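Local coordinates for protein alpha-L-arabinofuranosidase B (Aspergillus kawachii, PDB 6SXT) that hydrolyses terminal non-reducing alpha-L-arabinofuranosyl residues from arabinoxylan, arabinan and arabinogalactan, with a catalytic domain joined to an arabinose-binding domain, at residues Ala144-Asn157 with Ala286-Pro300. Numbering follows the deposited sequence.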
loop_
_atom_site.group_PDB
_atom_site.type_symbol
_atom_site.label_atom_id
_atom_site.label_comp_id
_atom_site.label_asym_id
_atom_site.label_seq_id
_atom_site.Cartn_x
_atom_site.Cartn_y
_atom_site.Cartn_z
ATOM N N ALA A 144 -7.548 26.038 -10.822
ATOM C CA ALA A 144 -6.618 25.841 -9.711
ATOM C C ALA A 144 -7.111 24.712 -8.806
ATOM O O ALA A 144 -8.290 24.599 -8.498
ATOM C CB ALA A 144 -6.432 27.095 -8.950
ATOM N N GLU A 145 -6.121 24.022 -8.258
ATOM C CA GLU A 145 -6.377 23.015 -7.203
ATOM C C GLU A 145 -5.137 22.853 -6.330
ATOM O O GLU A 145 -4.026 23.120 -6.744
ATOM C CB GLU A 145 -6.738 21.650 -7.807
ATOM C CG GLU A 145 -5.650 20.998 -8.619
ATOM C CD GLU A 145 -5.973 19.657 -9.227
ATOM O OE1 GLU A 145 -7.083 19.135 -8.934
ATOM O OE2 GLU A 145 -5.183 19.152 -10.038
ATOM N N GLY A 146 -5.369 22.306 -5.155
ATOM C CA GLY A 146 -4.289 21.741 -4.335
ATOM C C GLY A 146 -4.645 20.330 -3.921
ATOM O O GLY A 146 -5.775 19.891 -4.107
ATOM N N MET A 147 -3.658 19.644 -3.393
ATOM C CA MET A 147 -3.817 18.280 -2.902
ATOM C C MET A 147 -2.704 18.034 -1.900
ATOM O O MET A 147 -1.653 18.723 -1.899
ATOM C CB MET A 147 -3.818 17.261 -4.020
ATOM C CG MET A 147 -2.548 17.213 -4.824
ATOM S SD MET A 147 -2.798 16.486 -6.480
ATOM C CE MET A 147 -3.586 17.824 -7.356
ATOM N N TYR A 148 -2.920 17.062 -1.024
ATOM C CA TYR A 148 -1.801 16.503 -0.244
ATOM C C TYR A 148 -2.089 15.024 0.003
ATOM O O TYR A 148 -3.252 14.600 -0.109
ATOM C CB TYR A 148 -1.528 17.229 1.091
ATOM C CG TYR A 148 -2.406 16.819 2.255
ATOM C CD1 TYR A 148 -3.618 17.421 2.491
ATOM C CD2 TYR A 148 -2.032 15.778 3.098
ATOM C CE1 TYR A 148 -4.445 17.015 3.522
ATOM C CE2 TYR A 148 -2.843 15.365 4.129
ATOM C CZ TYR A 148 -4.049 15.991 4.356
ATOM O OH TYR A 148 -4.889 15.578 5.369
ATOM N N ALA A 149 -1.056 14.294 0.360
ATOM C CA ALA A 149 -1.182 12.943 0.882
ATOM C C ALA A 149 -0.131 12.725 1.932
ATOM O O ALA A 149 1.002 13.239 1.781
ATOM C CB ALA A 149 -1.105 11.909 -0.212
ATOM N N VAL A 150 -0.470 11.882 2.897
ATOM C CA VAL A 150 0.550 11.336 3.823
ATOM C C VAL A 150 0.787 9.895 3.388
ATOM O O VAL A 150 -0.176 9.086 3.315
ATOM C CB VAL A 150 0.119 11.408 5.295
ATOM C CG1 VAL A 150 1.117 10.684 6.196
ATOM C CG2 VAL A 150 -0.077 12.866 5.727
ATOM N N LEU A 151 2.026 9.599 3.041
ATOM C CA LEU A 151 2.459 8.332 2.426
ATOM C C LEU A 151 3.610 7.730 3.233
ATOM O O LEU A 151 4.230 8.381 4.050
ATOM C CB LEU A 151 2.932 8.603 0.986
ATOM C CG LEU A 151 1.976 9.407 0.104
ATOM C CD1 LEU A 151 2.648 9.696 -1.257
ATOM C CD2 LEU A 151 0.672 8.655 -0.102
ATOM N N ASP A 152 3.863 6.459 2.969
ATOM C CA ASP A 152 5.040 5.724 3.512
ATOM C C ASP A 152 6.206 6.024 2.592
ATOM O O ASP A 152 6.247 5.511 1.471
ATOM C CB ASP A 152 4.738 4.223 3.645
ATOM C CG ASP A 152 5.887 3.395 4.175
ATOM O OD1 ASP A 152 7.019 3.950 4.253
ATOM O OD2 ASP A 152 5.661 2.225 4.507
ATOM N N GLY A 153 7.158 6.839 3.027
ATOM C CA GLY A 153 8.289 7.162 2.166
ATOM C C GLY A 153 9.235 6.005 1.909
ATOM O O GLY A 153 10.148 6.162 1.097
ATOM N N THR A 154 9.056 4.864 2.549
ATOM C CA THR A 154 9.913 3.675 2.401
ATOM C C THR A 154 9.228 2.616 1.540
ATOM O O THR A 154 9.876 1.576 1.254
ATOM C CB THR A 154 10.350 3.089 3.747
ATOM O OG1 THR A 154 9.264 2.406 4.359
ATOM C CG2 THR A 154 10.909 4.166 4.630
ATOM N N HIS A 155 7.945 2.780 1.175
ATOM C CA HIS A 155 7.201 1.758 0.411
ATOM C C HIS A 155 6.971 2.279 -0.994
ATOM O O HIS A 155 6.142 3.152 -1.159
ATOM C CB HIS A 155 5.867 1.416 1.109
ATOM C CG HIS A 155 5.103 0.358 0.414
ATOM N ND1 HIS A 155 3.726 0.306 0.438
ATOM C CD2 HIS A 155 5.522 -0.724 -0.311
ATOM C CE1 HIS A 155 3.331 -0.745 -0.253
ATOM N NE2 HIS A 155 4.423 -1.409 -0.754
ATOM N N TYR A 156 7.738 1.821 -1.977
ATOM C CA TYR A 156 7.710 2.440 -3.310
ATOM C C TYR A 156 8.416 1.486 -4.262
ATOM O O TYR A 156 9.146 0.595 -3.823
ATOM C CB TYR A 156 8.364 3.832 -3.318
ATOM C CG TYR A 156 9.835 3.776 -3.031
ATOM C CD1 TYR A 156 10.736 3.666 -4.070
ATOM C CD2 TYR A 156 10.324 3.862 -1.734
ATOM C CE1 TYR A 156 12.113 3.594 -3.845
ATOM C CE2 TYR A 156 11.688 3.815 -1.497
ATOM C CZ TYR A 156 12.580 3.659 -2.548
ATOM O OH TYR A 156 13.915 3.622 -2.275
ATOM N N ASN A 157 8.268 1.758 -5.544
ATOM C CA ASN A 157 9.139 1.128 -6.565
ATOM C C ASN A 157 9.355 2.142 -7.677
ATOM O O ASN A 157 9.145 3.357 -7.482
ATOM C CB ASN A 157 8.602 -0.248 -6.940
ATOM C CG ASN A 157 7.324 -0.223 -7.765
ATOM O OD1 ASN A 157 6.905 0.850 -8.201
ATOM N ND2 ASN A 157 6.728 -1.397 -7.936
ATOM N N ALA A 286 3.065 0.036 -9.858
ATOM C CA ALA A 286 3.669 0.716 -8.695
ATOM C C ALA A 286 3.166 0.118 -7.383
ATOM O O ALA A 286 2.135 -0.579 -7.313
ATOM C CB ALA A 286 3.413 2.200 -8.755
ATOM N N GLN A 287 3.894 0.450 -6.334
ATOM C CA GLN A 287 3.478 0.135 -4.970
ATOM C C GLN A 287 3.663 1.375 -4.108
ATOM O O GLN A 287 4.497 2.227 -4.403
ATOM C CB GLN A 287 4.226 -1.088 -4.419
ATOM C CG GLN A 287 5.709 -0.855 -4.245
ATOM C CD GLN A 287 6.492 -2.114 -3.934
ATOM O OE1 GLN A 287 5.964 -3.225 -4.121
ATOM N NE2 GLN A 287 7.724 -1.972 -3.426
ATOM N N GLY A 288 2.944 1.403 -2.974
ATOM C CA GLY A 288 3.009 2.531 -2.030
ATOM C C GLY A 288 1.941 2.389 -0.989
ATOM O O GLY A 288 1.142 1.470 -1.057
ATOM N N THR A 289 1.986 3.263 -0.003
ATOM C CA THR A 289 1.006 3.247 1.064
ATOM C C THR A 289 0.431 4.642 1.243
ATOM O O THR A 289 1.209 5.601 1.385
ATOM C CB THR A 289 1.613 2.821 2.408
ATOM O OG1 THR A 289 2.131 1.497 2.283
ATOM C CG2 THR A 289 0.604 2.832 3.533
ATOM N N PHE A 290 -0.881 4.706 1.308
ATOM C CA PHE A 290 -1.647 5.951 1.498
ATOM C C PHE A 290 -2.328 5.922 2.853
ATOM O O PHE A 290 -3.016 4.931 3.189
ATOM C CB PHE A 290 -2.690 6.074 0.391
ATOM C CG PHE A 290 -3.630 7.245 0.471
ATOM C CD1 PHE A 290 -3.364 8.412 -0.206
ATOM C CD2 PHE A 290 -4.832 7.141 1.158
ATOM C CE1 PHE A 290 -4.251 9.477 -0.225
ATOM C CE2 PHE A 290 -5.724 8.216 1.172
ATOM C CZ PHE A 290 -5.435 9.383 0.468
ATOM N N TYR A 291 -2.151 6.986 3.635
ATOM C CA TYR A 291 -2.825 7.081 4.959
ATOM C C TYR A 291 -3.980 8.096 4.914
ATOM O O TYR A 291 -5.032 7.857 5.535
ATOM C CB TYR A 291 -1.788 7.495 6.014
ATOM C CG TYR A 291 -0.713 6.451 6.209
ATOM C CD1 TYR A 291 -0.942 5.250 6.857
ATOM C CD2 TYR A 291 0.570 6.668 5.741
ATOM C CE1 TYR A 291 0.049 4.302 7.040
ATOM C CE2 TYR A 291 1.552 5.725 5.909
ATOM C CZ TYR A 291 1.315 4.548 6.559
ATOM O OH TYR A 291 2.316 3.626 6.756
ATOM N N GLU A 292 -3.767 9.264 4.325
ATOM C CA GLU A 292 -4.772 10.324 4.241
ATOM C C GLU A 292 -4.415 11.250 3.088
ATOM O O GLU A 292 -3.227 11.322 2.719
ATOM C CB GLU A 292 -4.884 11.127 5.551
ATOM C CG GLU A 292 -3.612 11.865 5.949
ATOM C CD GLU A 292 -3.747 12.640 7.254
ATOM O OE1 GLU A 292 -3.768 11.966 8.290
ATOM O OE2 GLU A 292 -3.931 13.869 7.202
ATOM N N GLY A 293 -5.405 11.941 2.575
ATOM C CA GLY A 293 -5.122 12.939 1.545
ATOM C C GLY A 293 -6.400 13.634 1.137
ATOM O O GLY A 293 -7.501 13.164 1.435
ATOM N N VAL A 294 -6.211 14.739 0.425
ATOM C CA VAL A 294 -7.339 15.542 -0.058
ATOM C C VAL A 294 -7.013 16.116 -1.429
ATOM O O VAL A 294 -5.843 16.233 -1.789
ATOM C CB VAL A 294 -7.730 16.662 0.894
ATOM C CG1 VAL A 294 -7.906 16.242 2.348
ATOM C CG2 VAL A 294 -6.787 17.847 0.769
ATOM N N MET A 295 -8.077 16.605 -2.077
ATOM C CA MET A 295 -7.980 17.519 -3.238
ATOM C C MET A 295 -8.873 18.708 -2.928
ATOM O O MET A 295 -9.914 18.555 -2.267
ATOM C CB MET A 295 -8.434 16.865 -4.545
ATOM C CG MET A 295 -7.517 15.709 -4.922
ATOM S SD MET A 295 -8.201 14.755 -6.315
ATOM C CE MET A 295 -8.136 15.983 -7.635
ATOM N N THR A 296 -8.414 19.881 -3.340
ATOM C CA THR A 296 -9.107 21.158 -3.079
ATOM C C THR A 296 -9.528 21.831 -4.374
ATOM O O THR A 296 -9.054 21.501 -5.430
ATOM C CB THR A 296 -8.272 22.135 -2.250
ATOM O OG1 THR A 296 -7.277 22.712 -3.114
ATOM C CG2 THR A 296 -7.618 21.500 -1.058
ATOM N N SER A 297 -10.446 22.778 -4.228
ATOM C CA SER A 297 -10.752 23.783 -5.276
ATOM C C SER A 297 -9.979 25.049 -4.934
ATOM O O SER A 297 -10.061 25.462 -3.815
ATOM C CB SER A 297 -12.247 24.017 -5.331
ATOM O OG SER A 297 -12.551 25.165 -6.097
ATOM N N GLY A 298 -9.290 25.649 -5.869
ATOM C CA GLY A 298 -8.469 26.819 -5.597
ATOM C C GLY A 298 -7.035 26.415 -5.302
ATOM O O GLY A 298 -6.748 25.261 -4.933
ATOM N N TYR A 299 -6.164 27.396 -5.297
ATOM C CA TYR A 299 -4.721 27.218 -5.150
ATOM C C TYR A 299 -4.328 27.563 -3.729
ATOM O O TYR A 299 -4.359 28.715 -3.334
ATOM C CB TYR A 299 -3.975 28.161 -6.101
ATOM C CG TYR A 299 -2.512 27.900 -6.239
ATOM C CD1 TYR A 299 -2.008 27.021 -7.174
ATOM C CD2 TYR A 299 -1.591 28.650 -5.524
ATOM C CE1 TYR A 299 -0.655 26.824 -7.357
ATOM C CE2 TYR A 299 -0.227 28.471 -5.702
ATOM C CZ TYR A 299 0.251 27.570 -6.631
ATOM O OH TYR A 299 1.563 27.358 -6.869
ATOM N N PRO A 300 -4.044 26.570 -2.843
ATOM C CA PRO A 300 -3.854 26.903 -1.432
ATOM C C PRO A 300 -2.606 27.749 -1.210
ATOM O O PRO A 300 -1.601 27.561 -1.900
ATOM C CB PRO A 300 -3.618 25.542 -0.764
ATOM C CG PRO A 300 -4.287 24.575 -1.695
ATOM C CD PRO A 300 -4.010 25.124 -3.083
HETATM O O HOH W 1 -9.553 19.544 -7.551
HETATM O O HOH W 2 4.105 5.202 -0.289
HETATM O O HOH W 3 3.295 1.023 4.599
HETATM O O HOH W 4 4.181 -3.765 -2.055
HETATM O O HOH W 5 6.166 3.863 -5.990
#
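Tyr148 OH donates to Glu292 OE2 at 2.7 Å, meeting it on the anti side, 20° out of the carboxylate plane and near the plane of the tyrosine ring, while OE1 of the same carboxylate takes a salt bridge from Arg23 and a hydrogen bond from Tyr317. Such a network would favour the ionised carboxylate. The phenol reaches it because Tyr148 CG sits between its backbone N and carbonyl carbon (chi1 82°), which lays the ring beside the neighbouring strand; Val294 CG2 touches Tyr148 CD1 at 3.6 Å. Helix 302-315 packs through Ile312 and Val308 on the face that carries Tyr148, Val150 and Glu292.

Strands 145-152 and 288-296 run antiparallel in a sheet of the catalytic domain, a beta-sandwich of the concanavalin-like kind. Tyr148 and Val294 form a hydrogen-bonded pair, and Ala149 faces Gly293 in a non-hydrogen-bonded one with CA atoms 4.0 Å apart. On the opposite face Phe290 CE1 meets Ala149 CB at 4.0 Å and Leu151 CD2 lies against Phe290 CD1.

Further along, Thr289 OG1 and His155 ND1 share a hydrogen bond of 2.7 Å, and Gly288 CA makes a CH-pi contact over the imidazole face, 3.8 Å from its centroid. Beyond it, Gln287 NE2 donates to Tyr156 O at 3.0 Å from above the carbonyl plane and also bonds Glu418.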